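Local coordinates for S.cerevisiae chromosome XVI reading frame ORF YPL253c (Saccharomyces cerevisiae, PDB 2O0A), which is the C-terminal domain of Vik1, a motor-fold domain without a nucleotide-binding site in a protein that recruits the minus-end-directed motor Kar3 to microtubules, at residues V70-F75 against G105-S110; Q78-Y83 against F94-L99; I156-E161 against A252-K257; H163-D168 against K256-D261. All coordinates share one frame; numbering follows the deposited sequence.

How the interactions relate
From the N terminus, interaction 1 opens at the start of helix 72-89 and closes when residues 105-110 begin helix 105-116. Interaction 2 lies within that loop, packing helix 72-89, which interaction 1 also uses, against strand 94-99; Phe-75 O probably accepts a hydrogen bond from Tyr-80 N. Interactions 3 and 4 come after these in series but cross each other: both start on the 157-160/165-168 hairpin and close some 90 residues later on helix 250-261, sharing Lys-256 and Lys-257. Interaction 1 joins two helices, interaction 2 one of them to the central sheet, and 3 and 4 the hairpin to a helix across the chain's centre. Asn-95 ND2 packs against Leu-258 O between interactions 2 and 4.

Interaction 1 of 4, residues V70-F75 against G105-S110; sequences VSEDKF and GSLRES
Glu-72 and Asp-73, in the first turn of helix 72-89, face the first turns of helix 105-116, with CA atoms 5.9 Å apart for Glu-72 and Leu-107 and 5.4 Å apart for Asp-73 and Ser-110. Ser-71 is the N-cap of the earlier helix: its OG accepts from Lys-74 N. Glu-72 carries most of the contact. Its CG stands anti to the carbonyl carbon (chi1 -68°) and the chain then runs extended (chi2 171°), which takes OE1 across to Ser-106. There Ser-106 OG donates to Glu-72 OE1 at a very short 2.4 Å, a length best treated as doubtful. Leu-107 crosses the glutamate stem at about a right angle, its CD1 3.9 Å from Glu-72 CG. Helix 105-116 follows strand 94-99 of the central sheet, a position consistent with that of the helix after the P-loop in kinesin motor domains; this domain keeps the fold without a nucleotide site. Asp-73, an exposed residue, brings OD1 within 3.0 Å of Ser-110 OG, whose proton may instead serve another acceptor. A water donates both to Asp-73 OD1, at 2.7 Å, and to Ser-110 O, at 2.8 Å, bridging carboxylate and backbone.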
loop_
_atom_site.group_PDB
_atom_site.type_symbol
_atom_site.label_atom_id
_atom_site.label_comp_id
_atom_site.label_asym_id
_atom_site.label_seq_id
_atom_site.Cartn_x
_atom_site.Cartn_y
_atom_site.Cartn_z
ATOM N N VAL A 70 3.434 0.585 16.662
ATOM C CA VAL A 70 3.514 -0.421 15.598
ATOM C C VAL A 70 4.597 -0.021 14.590
ATOM O O VAL A 70 4.418 0.914 13.808
ATOM C CB VAL A 70 2.130 -0.608 14.901
ATOM C CG1 VAL A 70 2.216 -1.653 13.804
ATOM C CG2 VAL A 70 1.042 -0.972 15.912
ATOM N N SER A 71 5.741 -0.714 14.641
ATOM C CA SER A 71 6.842 -0.515 13.689
ATOM C C SER A 71 6.401 -0.993 12.321
ATOM O O SER A 71 5.411 -1.716 12.227
ATOM C CB SER A 71 8.043 -1.354 14.092
ATOM O OG SER A 71 7.724 -2.738 14.006
ATOM N N GLU A 72 7.163 -0.641 11.293
ATOM C CA GLU A 72 6.794 -1.068 9.932
ATOM C C GLU A 72 6.762 -2.587 9.770
ATOM O O GLU A 72 5.852 -3.118 9.162
ATOM C CB GLU A 72 7.577 -0.291 8.875
ATOM C CG GLU A 72 7.048 1.146 8.986
ATOM C CD GLU A 72 7.765 2.211 8.218
ATOM O OE1 GLU A 72 8.780 1.921 7.561
ATOM O OE2 GLU A 72 7.291 3.376 8.299
ATOM N N ASP A 73 7.699 -3.294 10.395
ATOM C CA ASP A 73 7.647 -4.762 10.386
ATOM C C ASP A 73 6.366 -5.306 11.037
ATOM O O ASP A 73 5.759 -6.268 10.530
ATOM C CB ASP A 73 8.854 -5.334 11.126
ATOM C CG ASP A 73 10.164 -5.131 10.396
ATOM O OD1 ASP A 73 10.185 -4.876 9.167
ATOM O OD2 ASP A 73 11.210 -5.263 11.071
ATOM N N LYS A 74 5.969 -4.727 12.177
ATOM C CA LYS A 74 4.732 -5.130 12.859
ATOM C C LYS A 74 3.480 -4.733 12.073
ATOM O O LYS A 74 2.468 -5.450 12.072
ATOM C CB LYS A 74 4.689 -4.537 14.274
ATOM C CG LYS A 74 3.536 -5.068 15.099
ATOM C CD LYS A 74 3.674 -4.695 16.568
ATOM C CE LYS A 74 4.742 -5.544 17.236
ATOM N NZ LYS A 74 4.390 -6.993 17.266
ATOM N N PHE A 75 3.555 -3.602 11.372
ATOM C CA PHE A 75 2.446 -3.229 10.482
ATOM C C PHE A 75 2.136 -4.394 9.542
ATOM O O PHE A 75 0.991 -4.790 9.387
ATOM C CB PHE A 75 2.717 -1.959 9.654
ATOM C CG PHE A 75 1.688 -1.752 8.582
ATOM C CD1 PHE A 75 0.446 -1.213 8.896
ATOM C CD2 PHE A 75 1.932 -2.157 7.270
ATOM C CE1 PHE A 75 -0.535 -1.065 7.915
ATOM C CE2 PHE A 75 0.959 -2.014 6.284
ATOM C CZ PHE A 75 -0.279 -1.463 6.618
ATOM N N GLY A 105 11.211 4.939 2.389
ATOM C CA GLY A 105 11.911 3.711 1.997
ATOM C C GLY A 105 11.826 2.581 3.007
ATOM O O GLY A 105 11.841 1.401 2.632
ATOM N N SER A 106 11.735 2.916 4.293
ATOM C CA SER A 106 11.674 1.890 5.325
ATOM C C SER A 106 10.425 1.010 5.186
ATOM O O SER A 106 10.460 -0.190 5.490
ATOM C CB SER A 106 11.735 2.513 6.730
ATOM O OG SER A 106 10.602 3.322 6.944
ATOM N N LEU A 107 9.323 1.606 4.726
ATOM C CA LEU A 107 8.083 0.845 4.520
ATOM C C LEU A 107 8.259 -0.160 3.390
ATOM O O LEU A 107 7.839 -1.327 3.495
ATOM C CB LEU A 107 6.898 1.775 4.236
ATOM C CG LEU A 107 5.543 1.068 4.239
ATOM C CD1 LEU A 107 5.106 0.661 5.684
ATOM C CD2 LEU A 107 4.484 1.942 3.586
ATOM N N ARG A 108 8.893 0.299 2.313
ATOM C CA ARG A 108 9.222 -0.543 1.175
ATOM C C ARG A 108 10.107 -1.729 1.582
ATOM O O ARG A 108 9.822 -2.876 1.234
ATOM C CB ARG A 108 9.888 0.305 0.084
ATOM C CG ARG A 108 10.107 -0.457 -1.215
ATOM C CD ARG A 108 11.038 0.310 -2.140
ATOM N NE ARG A 108 10.596 1.683 -2.270
ATOM C CZ ARG A 108 11.339 2.779 -2.095
ATOM N NH1 ARG A 108 12.648 2.744 -1.853
ATOM N NH2 ARG A 108 10.755 3.952 -2.225
ATOM N N GLU A 109 11.149 -1.430 2.360
ATOM C CA GLU A 109 12.069 -2.423 2.902
ATOM C C GLU A 109 11.305 -3.465 3.726
ATOM O O GLU A 109 11.454 -4.673 3.531
ATOM C CB GLU A 109 13.063 -1.683 3.796
ATOM C CG GLU A 109 14.144 -2.510 4.444
ATOM C CD GLU A 109 15.117 -1.640 5.230
ATOM O OE1 GLU A 109 14.680 -0.904 6.144
ATOM O OE2 GLU A 109 16.325 -1.689 4.923
ATOM N N SER A 110 10.463 -2.974 4.632
ATOM C CA SER A 110 9.681 -3.843 5.506
ATOM C C SER A 110 8.720 -4.725 4.727
ATOM O O SER A 110 8.531 -5.892 5.068
ATOM C CB SER A 110 8.933 -3.018 6.556
ATOM O OG SER A 110 9.891 -2.463 7.456
HETATM O O HOH W 1 9.024 -6.822 7.635
#

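Interaction 2 of 4, residues Q78-Y83 against F94-L99; sequences QEYSVY and FNLISL
Tyr-80 and Tyr-83 project from residues 78-83 of helix 72-89 onto Phe-94, Asn-95 and Leu-96 of strand 94-99. Each tyrosine has CG anti to its own backbone N (chi1 179° and 164°), which carries both hydroxyls to the strand across the 11.2 Å between axes. Tyr-83 OH donates to Asn-95 O at 2.7 Å, in the carbonyl plane and on a lone pair. Phe-94, with CG between the backbone N and the carbonyl carbon (chi1 67°), turns its ring edge toward the face of Tyr-83 in an offset edge-to-face pair, centroids 5.7 Å apart and CD1 3.7 Å from Tyr-83 CE2. This belongs to a beta-alpha-beta crossover, helix 72-89 leading from strand 63-66 into strand 94-99 of the motor-fold sheet. Tyr-80 OH lies 3.7 Å from Phe-94 CE1, while Tyr-80 CE1 meets Leu-96 CD2 at 4.0 Å. A phenylalanine in place of Tyr-83 would probably leave Asn-95 O without this buried donor. Phe-265 packs against both tyrosine rings; Asn-95 ND2 bonds to Thr-262 OG1, OD1 to Phe-265 N.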
loop_
_atom_site.group_PDB
_atom_site.type_symbol
_atom_site.label_atom_id
_atom_site.label_comp_id
_atom_site.label_asym_id
_atom_site.label_seq_id
_atom_site.Cartn_x
_atom_site.Cartn_y
_atom_site.Cartn_z
ATOM N N GLN A 78 1.057 -7.786 11.674
ATOM C CA GLN A 78 -0.118 -7.635 12.537
ATOM C C GLN A 78 -1.312 -7.011 11.822
ATOM O O GLN A 78 -2.453 -7.447 11.988
ATOM C CB GLN A 78 0.282 -6.799 13.760
ATOM C CG GLN A 78 -0.818 -6.390 14.725
ATOM C CD GLN A 78 -0.232 -5.618 15.895
ATOM O OE1 GLN A 78 0.572 -6.157 16.670
ATOM N NE2 GLN A 78 -0.605 -4.357 16.017
ATOM N N GLU A 79 -1.053 -5.966 11.052
ATOM C CA GLU A 79 -2.143 -5.144 10.545
ATOM C C GLU A 79 -2.519 -5.466 9.112
ATOM O O GLU A 79 -3.682 -5.320 8.740
ATOM C CB GLU A 79 -1.784 -3.654 10.637
ATOM C CG GLU A 79 -1.516 -3.140 12.080
ATOM C CD GLU A 79 -2.739 -3.253 12.989
ATOM O OE1 GLU A 79 -3.879 -3.315 12.476
ATOM O OE2 GLU A 79 -2.534 -3.263 14.227
ATOM N N TYR A 80 -1.534 -5.909 8.322
ATOM C CA TYR A 80 -1.729 -6.112 6.884
ATOM C C TYR A 80 -1.891 -7.586 6.491
ATOM O O TYR A 80 -2.534 -7.885 5.476
ATOM C CB TYR A 80 -0.515 -5.504 6.169
ATOM C CG TYR A 80 -0.516 -5.629 4.675
ATOM C CD1 TYR A 80 -1.329 -4.819 3.884
ATOM C CD2 TYR A 80 0.338 -6.538 4.046
ATOM C CE1 TYR A 80 -1.308 -4.926 2.510
ATOM C CE2 TYR A 80 0.361 -6.638 2.669
ATOM C CZ TYR A 80 -0.449 -5.839 1.918
ATOM O OH TYR A 80 -0.410 -5.973 0.555
ATOM N N SER A 81 -1.344 -8.483 7.300
ATOM C CA SER A 81 -1.219 -9.890 6.898
ATOM C C SER A 81 -2.548 -10.618 6.665
ATOM O O SER A 81 -2.622 -11.494 5.810
ATOM C CB SER A 81 -0.363 -10.676 7.898
ATOM O OG SER A 81 -1.038 -10.792 9.124
ATOM N N VAL A 82 -3.602 -10.275 7.401
ATOM C CA VAL A 82 -4.897 -10.927 7.162
ATOM C C VAL A 82 -5.439 -10.646 5.743
ATOM O O VAL A 82 -5.878 -11.561 5.027
ATOM C CB VAL A 82 -5.933 -10.542 8.246
ATOM C CG1 VAL A 82 -7.279 -11.153 7.925
ATOM C CG2 VAL A 82 -5.445 -10.975 9.636
ATOM N N TYR A 83 -5.383 -9.381 5.331
ATOM C CA TYR A 83 -5.739 -8.996 3.969
ATOM C C TYR A 83 -4.848 -9.699 2.933
ATOM O O TYR A 83 -5.334 -10.267 1.947
ATOM C CB TYR A 83 -5.597 -7.483 3.856
ATOM C CG TYR A 83 -5.544 -6.924 2.458
ATOM C CD1 TYR A 83 -6.701 -6.801 1.696
ATOM C CD2 TYR A 83 -4.328 -6.508 1.887
ATOM C CE1 TYR A 83 -6.673 -6.272 0.418
ATOM C CE2 TYR A 83 -4.281 -5.965 0.604
ATOM C CZ TYR A 83 -5.457 -5.845 -0.130
ATOM O OH TYR A 83 -5.469 -5.307 -1.381
ATOM N N PHE A 94 -4.096 -8.078 -6.273
ATOM C CA PHE A 94 -4.360 -7.128 -5.209
ATOM C C PHE A 94 -3.292 -6.067 -5.092
ATOM O O PHE A 94 -2.271 -6.124 -5.751
ATOM C CB PHE A 94 -4.607 -7.837 -3.867
ATOM C CG PHE A 94 -3.407 -8.562 -3.272
ATOM C CD1 PHE A 94 -2.890 -8.147 -2.052
ATOM C CD2 PHE A 94 -2.840 -9.696 -3.893
ATOM C CE1 PHE A 94 -1.821 -8.805 -1.451
ATOM C CE2 PHE A 94 -1.777 -10.385 -3.297
ATOM C CZ PHE A 94 -1.257 -9.931 -2.067
ATOM N N ASN A 95 -3.542 -5.088 -4.235
ATOM C CA ASN A 95 -2.609 -3.975 -4.132
ATOM C C ASN A 95 -2.493 -3.407 -2.739
ATOM O O ASN A 95 -3.306 -3.696 -1.848
ATOM C CB ASN A 95 -2.948 -2.876 -5.159
ATOM C CG ASN A 95 -4.211 -2.114 -4.826
ATOM O OD1 ASN A 95 -4.335 -1.506 -3.758
ATOM N ND2 ASN A 95 -5.166 -2.107 -5.767
ATOM N N LEU A 96 -1.431 -2.620 -2.567
ATOM C CA LEU A 96 -1.256 -1.752 -1.417
ATOM C C LEU A 96 -0.874 -0.399 -1.988
ATOM O O LEU A 96 0.160 -0.261 -2.637
ATOM C CB LEU A 96 -0.156 -2.306 -0.500
ATOM C CG LEU A 96 0.309 -1.428 0.662
ATOM C CD1 LEU A 96 -0.867 -0.987 1.522
ATOM C CD2 LEU A 96 1.392 -2.125 1.510
ATOM N N ILE A 97 -1.742 0.590 -1.789
ATOM C CA ILE A 97 -1.514 1.936 -2.316
ATOM C C ILE A 97 -1.174 2.834 -1.132
ATOM O O ILE A 97 -2.041 3.114 -0.302
ATOM C CB ILE A 97 -2.746 2.447 -3.097
ATOM C CG1 ILE A 97 -2.962 1.552 -4.318
ATOM C CG2 ILE A 97 -2.538 3.934 -3.526
ATOM C CD1 ILE A 97 -4.318 1.708 -4.997
ATOM N N SER A 98 0.101 3.236 -1.055
ATOM C CA SER A 98 0.626 3.947 0.099
ATOM C C SER A 98 0.850 5.426 -0.235
ATOM O O SER A 98 1.581 5.736 -1.176
ATOM C CB SER A 98 1.922 3.288 0.581
ATOM O OG SER A 98 2.433 3.968 1.726
ATOM N N LEU A 99 0.196 6.301 0.533
ATOM C CA LEU A 99 0.341 7.756 0.396
ATOM C C LEU A 99 1.190 8.282 1.535
ATOM O O LEU A 99 0.923 8.005 2.717
ATOM C CB LEU A 99 -1.043 8.420 0.448
ATOM C CG LEU A 99 -1.906 8.387 -0.818
ATOM C CD1 LEU A 99 -2.243 6.988 -1.267
ATOM C CD2 LEU A 99 -3.185 9.193 -0.622
#

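Interaction 3 of 4, residues I156-E161 against A252-K257; sequences IKLKFE and ALVLKK
The Phe-160 ring meets helix 252-257 by its outer corner, with Val-254 N at its edge, near the ring plane and 3.6 Å from Phe-160 CZ. The same CZ lies 3.6 Å from Leu-253 CB, and the two side chains cross at about a right angle. Round the CE1 corner, Lys-257 CB comes to 3.8 Å from Phe-160 CE1, and the lysine stem slides past the ring in the opposite direction. The CD1-to-CZ side of the ring thus lies along Leu-253, Val-254 and Lys-257, and Leu-158 adds a second apolar touch, its CD1 3.5 Å from Val-254 CG2. Lys-257 does more than pack. Its chain bends at chi2 (68°) before running out straight, which lets NZ turn back and donate to Glu-161 O, just past the end of the strand, at 2.8 Å, nearly along the C=O axis; Lys-162 O is a further acceptor. With an alanine at Lys-257, the Glu-161 and Lys-162 carbonyls and the Asp-261 carboxylate would probably lose their shared partner, and Phe-160 CD1 its contact with CG. The strand's N-to-C direction makes 37° with that of the helix. Strand 157-160 pairs antiparallel with strand 165-168 in a two-stranded hairpin, Leu-158 touches Leu-135 of strand 126-136, and Val-254 reaches Met-198 and Ile-200 of strand 197-207, while Leu-255 packs against helix 231-243.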
loop_
_atom_site.group_PDB
_atom_site.type_symbol
_atom_site.label_atom_id
_atom_site.label_comp_id
_atom_site.label_asym_id
_atom_site.label_seq_id
_atom_site.Cartn_x
_atom_site.Cartn_y
_atom_site.Cartn_z
ATOM N N ILE A 156 11.153 2.383 -19.299
ATOM C CA ILE A 156 10.227 1.266 -19.089
ATOM C C ILE A 156 8.938 1.480 -19.881
ATOM O O ILE A 156 8.600 2.617 -20.249
ATOM C CB ILE A 156 9.903 1.026 -17.574
ATOM C CG1 ILE A 156 9.013 2.139 -16.997
ATOM C CG2 ILE A 156 11.182 0.861 -16.775
ATOM C CD1 ILE A 156 7.526 1.787 -16.994
ATOM N N LYS A 157 8.228 0.387 -20.142
ATOM C CA LYS A 157 6.947 0.443 -20.841
ATOM C C LYS A 157 5.875 -0.314 -20.061
ATOM O O LYS A 157 6.171 -1.299 -19.376
ATOM C CB LYS A 157 7.072 -0.124 -22.262
ATOM C CG LYS A 157 8.120 0.557 -23.134
ATOM C CD LYS A 157 8.106 -0.024 -24.540
ATOM C CE LYS A 157 9.456 0.123 -25.208
ATOM N NZ LYS A 157 9.528 -0.592 -26.511
ATOM N N LEU A 158 4.637 0.161 -20.156
ATOM C CA LEU A 158 3.506 -0.493 -19.505
ATOM C C LEU A 158 2.517 -1.014 -20.531
ATOM O O LEU A 158 2.236 -0.348 -21.530
ATOM C CB LEU A 158 2.787 0.461 -18.548
ATOM C CG LEU A 158 3.526 1.141 -17.392
ATOM C CD1 LEU A 158 2.568 2.081 -16.702
ATOM C CD2 LEU A 158 4.130 0.149 -16.390
ATOM N N LYS A 159 2.011 -2.215 -20.273
ATOM C CA LYS A 159 1.011 -2.858 -21.116
ATOM C C LYS A 159 -0.178 -3.305 -20.266
ATOM O O LYS A 159 -0.039 -4.111 -19.340
ATOM C CB LYS A 159 1.633 -4.040 -21.874
ATOM C CG LYS A 159 0.665 -4.842 -22.748
ATOM C CD LYS A 159 0.411 -4.175 -24.102
ATOM C CE LYS A 159 1.559 -4.400 -25.085
ATOM N NZ LYS A 159 1.641 -5.808 -25.569
ATOM N N PHE A 160 -1.356 -2.778 -20.592
ATOM C CA PHE A 160 -2.561 -3.107 -19.847
ATOM C C PHE A 160 -3.221 -4.356 -20.395
ATOM O O PHE A 160 -3.721 -4.368 -21.522
ATOM C CB PHE A 160 -3.525 -1.922 -19.823
ATOM C CG PHE A 160 -3.027 -0.766 -19.009
ATOM C CD1 PHE A 160 -3.277 -0.707 -17.644
ATOM C CD2 PHE A 160 -2.289 0.256 -19.601
ATOM C CE1 PHE A 160 -2.815 0.356 -16.883
ATOM C CE2 PHE A 160 -1.818 1.323 -18.841
ATOM C CZ PHE A 160 -2.080 1.370 -17.480
ATOM N N GLU A 161 -3.191 -5.413 -19.594
ATOM C CA GLU A 161 -3.790 -6.682 -19.969
ATOM C C GLU A 161 -5.208 -6.736 -19.422
ATOM O O GLU A 161 -5.644 -5.807 -18.742
ATOM C CB GLU A 161 -2.947 -7.849 -19.450
ATOM C CG GLU A 161 -1.525 -7.876 -20.000
ATOM C CD GLU A 161 -0.767 -9.150 -19.652
ATOM O OE1 GLU A 161 0.263 -9.416 -20.308
ATOM O OE2 GLU A 161 -1.193 -9.888 -18.736
ATOM N N ALA A 252 -2.536 7.945 -14.215
ATOM C CA ALA A 252 -3.979 7.837 -14.005
ATOM C C ALA A 252 -4.502 6.497 -14.493
ATOM O O ALA A 252 -5.362 5.889 -13.848
ATOM C CB ALA A 252 -4.712 8.982 -14.698
ATOM N N LEU A 253 -3.974 6.027 -15.622
ATOM C CA LEU A 253 -4.393 4.741 -16.185
ATOM C C LEU A 253 -4.018 3.567 -15.269
ATOM O O LEU A 253 -4.816 2.646 -15.077
ATOM C CB LEU A 253 -3.841 4.549 -17.605
ATOM C CG LEU A 253 -4.412 5.462 -18.706
ATOM C CD1 LEU A 253 -3.777 5.141 -20.049
ATOM C CD2 LEU A 253 -5.933 5.385 -18.824
ATOM N N VAL A 254 -2.815 3.607 -14.693
ATOM C CA VAL A 254 -2.412 2.590 -13.700
ATOM C C VAL A 254 -3.361 2.553 -12.494
ATOM O O VAL A 254 -3.872 1.492 -12.121
ATOM C CB VAL A 254 -0.962 2.806 -13.202
ATOM C CG1 VAL A 254 -0.661 1.901 -11.993
ATOM C CG2 VAL A 254 0.015 2.534 -14.312
ATOM N N LEU A 255 -3.592 3.721 -11.900
ATOM C CA LEU A 255 -4.441 3.837 -10.719
ATOM C C LEU A 255 -5.880 3.406 -11.010
ATOM O O LEU A 255 -6.477 2.643 -10.258
ATOM C CB LEU A 255 -4.381 5.256 -10.160
ATOM C CG LEU A 255 -3.025 5.596 -9.534
ATOM C CD1 LEU A 255 -2.895 7.099 -9.329
ATOM C CD2 LEU A 255 -2.882 4.853 -8.227
ATOM N N LYS A 256 -6.409 3.842 -12.146
ATOM C CA LYS A 256 -7.755 3.427 -12.522
ATOM C C LYS A 256 -7.860 1.929 -12.714
ATOM O O LYS A 256 -8.849 1.318 -12.299
ATOM C CB LYS A 256 -8.189 4.124 -13.804
ATOM C CG LYS A 256 -8.581 5.551 -13.577
ATOM C CD LYS A 256 -8.690 6.319 -14.887
ATOM C CE LYS A 256 -8.975 7.779 -14.609
ATOM N NZ LYS A 256 -10.341 8.004 -14.055
ATOM N N LYS A 257 -6.852 1.346 -13.358
ATOM C CA LYS A 257 -6.814 -0.091 -13.592
ATOM C C LYS A 257 -6.753 -0.872 -12.288
ATOM O O LYS A 257 -7.455 -1.851 -12.114
ATOM C CB LYS A 257 -5.626 -0.477 -14.483
ATOM C CG LYS A 257 -5.516 -1.982 -14.731
ATOM C CD LYS A 257 -6.671 -2.485 -15.582
ATOM C CE LYS A 257 -6.297 -3.750 -16.302
ATOM N NZ LYS A 257 -7.325 -4.057 -17.334
#

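Interaction 4 of 4, residues H163-D168 against K256-D261; sequences HSISLD and KKLISD
The second strand of a two-stranded beta-hairpin, 157-160 with 165-168, sets Ile-165 against Lys-257 and Leu-258 near the C-terminal end of helix 250-261, at the margin of the kinesin-like motor fold. Ile-165 points its CB toward the helix and has CG1 anti to the carbonyl carbon (chi1 -57°), an orientation that sends CD1 onto Leu-258, where it meets CD2 at 4.0 Å; these two side chains cross at about a right angle. Ile-165 CG1 lies a similar 4.0 Å from Lys-257 CG, the isoleucine and lysine sliding past each other in opposite directions. The aliphatic part of the lysine therefore completes the apolar patch, and its CE also passes 3.7 Å from Ser-164 O. Beyond that point the chain becomes polar: besides its bond to Glu-161 O, Lys-257 NZ forms a salt bridge with Asp-261 OD2 at 3.1 Å, met nearly end-on to the carboxylate C-O bond. This ties two residues one turn apart on the helix, and the lysine's positive charge probably also suits the partial negative charge of the helix's C-terminal end. Strand 221-228 backs the contact, with Tyr-224 touching Ser-164 and Leu-258 and its OH accepting a hydrogen bond from Ile-165 N. At the turn end, His-163 and Asp-261 meet through solvent: a single water donates to His-163 O and to Asp-261 O, 2.7 Å from each.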
loop_
_atom_site.group_PDB
_atom_site.type_symbol
_atom_site.label_atom_id
_atom_site.label_comp_id
_atom_site.label_asym_id
_atom_site.label_seq_id
_atom_site.Cartn_x
_atom_site.Cartn_y
_atom_site.Cartn_z
ATOM N N HIS A 163 -6.558 -8.356 -16.968
ATOM C CA HIS A 163 -6.642 -8.368 -15.501
ATOM C C HIS A 163 -5.329 -7.998 -14.788
ATOM O O HIS A 163 -5.207 -8.166 -13.565
ATOM C CB HIS A 163 -7.122 -9.742 -15.026
ATOM C CG HIS A 163 -8.550 -10.034 -15.370
ATOM N ND1 HIS A 163 -8.915 -10.747 -16.491
ATOM C CD2 HIS A 163 -9.703 -9.702 -14.742
ATOM C CE1 HIS A 163 -10.232 -10.845 -16.538
ATOM N NE2 HIS A 163 -10.733 -10.220 -15.489
ATOM N N SER A 164 -4.362 -7.496 -15.551
ATOM C CA SER A 164 -3.030 -7.182 -15.011
ATOM C C SER A 164 -2.417 -5.951 -15.670
ATOM O O SER A 164 -2.976 -5.396 -16.615
ATOM C CB SER A 164 -2.095 -8.382 -15.176
ATOM O OG SER A 164 -1.666 -8.514 -16.523
ATOM N N ILE A 165 -1.278 -5.511 -15.140
ATOM C CA ILE A 165 -0.438 -4.535 -15.824
ATOM C C ILE A 165 0.912 -5.199 -16.051
ATOM O O ILE A 165 1.548 -5.676 -15.098
ATOM C CB ILE A 165 -0.224 -3.232 -15.016
ATOM C CG1 ILE A 165 -1.566 -2.569 -14.668
ATOM C CG2 ILE A 165 0.676 -2.256 -15.799
ATOM C CD1 ILE A 165 -1.461 -1.466 -13.645
ATOM N N SER A 166 1.325 -5.264 -17.315
ATOM C CA SER A 166 2.639 -5.767 -17.683
ATOM C C SER A 166 3.651 -4.644 -17.667
ATOM O O SER A 166 3.451 -3.588 -18.277
ATOM C CB SER A 166 2.602 -6.402 -19.079
ATOM O OG SER A 166 1.743 -7.520 -19.052
ATOM N N LEU A 167 4.735 -4.878 -16.940
ATOM C CA LEU A 167 5.848 -3.953 -16.894
ATOM C C LEU A 167 6.956 -4.509 -17.773
ATOM O O LEU A 167 7.384 -5.654 -17.603
ATOM C CB LEU A 167 6.346 -3.775 -15.450
ATOM C CG LEU A 167 5.627 -2.818 -14.487
ATOM C CD1 LEU A 167 4.141 -3.111 -14.307
ATOM C CD2 LEU A 167 6.329 -2.858 -13.140
ATOM N N ASP A 168 7.382 -3.708 -18.743
ATOM C CA ASP A 168 8.572 -4.006 -19.504
ATOM C C ASP A 168 9.683 -3.308 -18.744
ATOM O O ASP A 168 9.934 -2.113 -18.930
ATOM C CB ASP A 168 8.424 -3.466 -20.931
ATOM C CG ASP A 168 9.651 -3.677 -21.781
ATOM O OD1 ASP A 168 10.667 -4.233 -21.306
ATOM O OD2 ASP A 168 9.589 -3.268 -22.965
ATOM N N LYS A 256 -6.409 3.842 -12.146
ATOM C CA LYS A 256 -7.755 3.427 -12.522
ATOM C C LYS A 256 -7.860 1.929 -12.714
ATOM O O LYS A 256 -8.849 1.318 -12.299
ATOM C CB LYS A 256 -8.189 4.124 -13.804
ATOM C CG LYS A 256 -8.581 5.551 -13.577
ATOM C CD LYS A 256 -8.690 6.319 -14.887
ATOM C CE LYS A 256 -8.975 7.779 -14.609
ATOM N NZ LYS A 256 -10.341 8.004 -14.055
ATOM N N LYS A 257 -6.852 1.346 -13.358
ATOM C CA LYS A 257 -6.814 -0.091 -13.592
ATOM C C LYS A 257 -6.753 -0.872 -12.288
ATOM O O LYS A 257 -7.455 -1.851 -12.114
ATOM C CB LYS A 257 -5.626 -0.477 -14.483
ATOM C CG LYS A 257 -5.516 -1.982 -14.731
ATOM C CD LYS A 257 -6.671 -2.485 -15.582
ATOM C CE LYS A 257 -6.297 -3.750 -16.302
ATOM N NZ LYS A 257 -7.325 -4.057 -17.334
ATOM N N LEU A 258 -5.907 -0.436 -11.356
ATOM C CA LEU A 258 -5.799 -1.165 -10.097
ATOM C C LEU A 258 -7.057 -1.078 -9.239
ATOM O O LEU A 258 -7.489 -2.056 -8.641
ATOM C CB LEU A 258 -4.589 -0.667 -9.312
ATOM C CG LEU A 258 -3.241 -0.994 -9.942
ATOM C CD1 LEU A 258 -2.162 -0.425 -9.039
ATOM C CD2 LEU A 258 -3.067 -2.506 -10.112
ATOM N N ILE A 259 -7.648 0.109 -9.187
ATOM C CA ILE A 259 -8.856 0.312 -8.398
ATOM C C ILE A 259 -10.025 -0.510 -8.964
ATOM O O ILE A 259 -10.799 -1.104 -8.216
ATOM C CB ILE A 259 -9.209 1.809 -8.342
ATOM C CG1 ILE A 259 -8.168 2.549 -7.488
ATOM C CG2 ILE A 259 -10.658 2.018 -7.842
ATOM C CD1 ILE A 259 -8.068 4.061 -7.738
ATOM N N SER A 260 -10.129 -0.562 -10.288
ATOM C CA SER A 260 -11.244 -1.283 -10.909
ATOM C C SER A 260 -11.091 -2.802 -10.936
ATOM O O SER A 260 -12.083 -3.525 -10.802
ATOM C CB SER A 260 -11.553 -0.742 -12.311
ATOM O OG SER A 260 -10.497 -0.988 -13.209
ATOM N N ASP A 261 -9.854 -3.281 -11.072
ATOM C CA ASP A 261 -9.615 -4.680 -11.438
ATOM C C ASP A 261 -8.802 -5.507 -10.451
ATOM O O ASP A 261 -8.561 -6.695 -10.696
ATOM C CB ASP A 261 -8.964 -4.747 -12.826
ATOM C CG ASP A 261 -9.869 -4.201 -13.932
ATOM O OD1 ASP A 261 -11.055 -3.902 -13.670
ATOM O OD2 ASP A 261 -9.390 -4.077 -15.075
HETATM O O HOH W 2 -7.150 -8.730 -11.759
#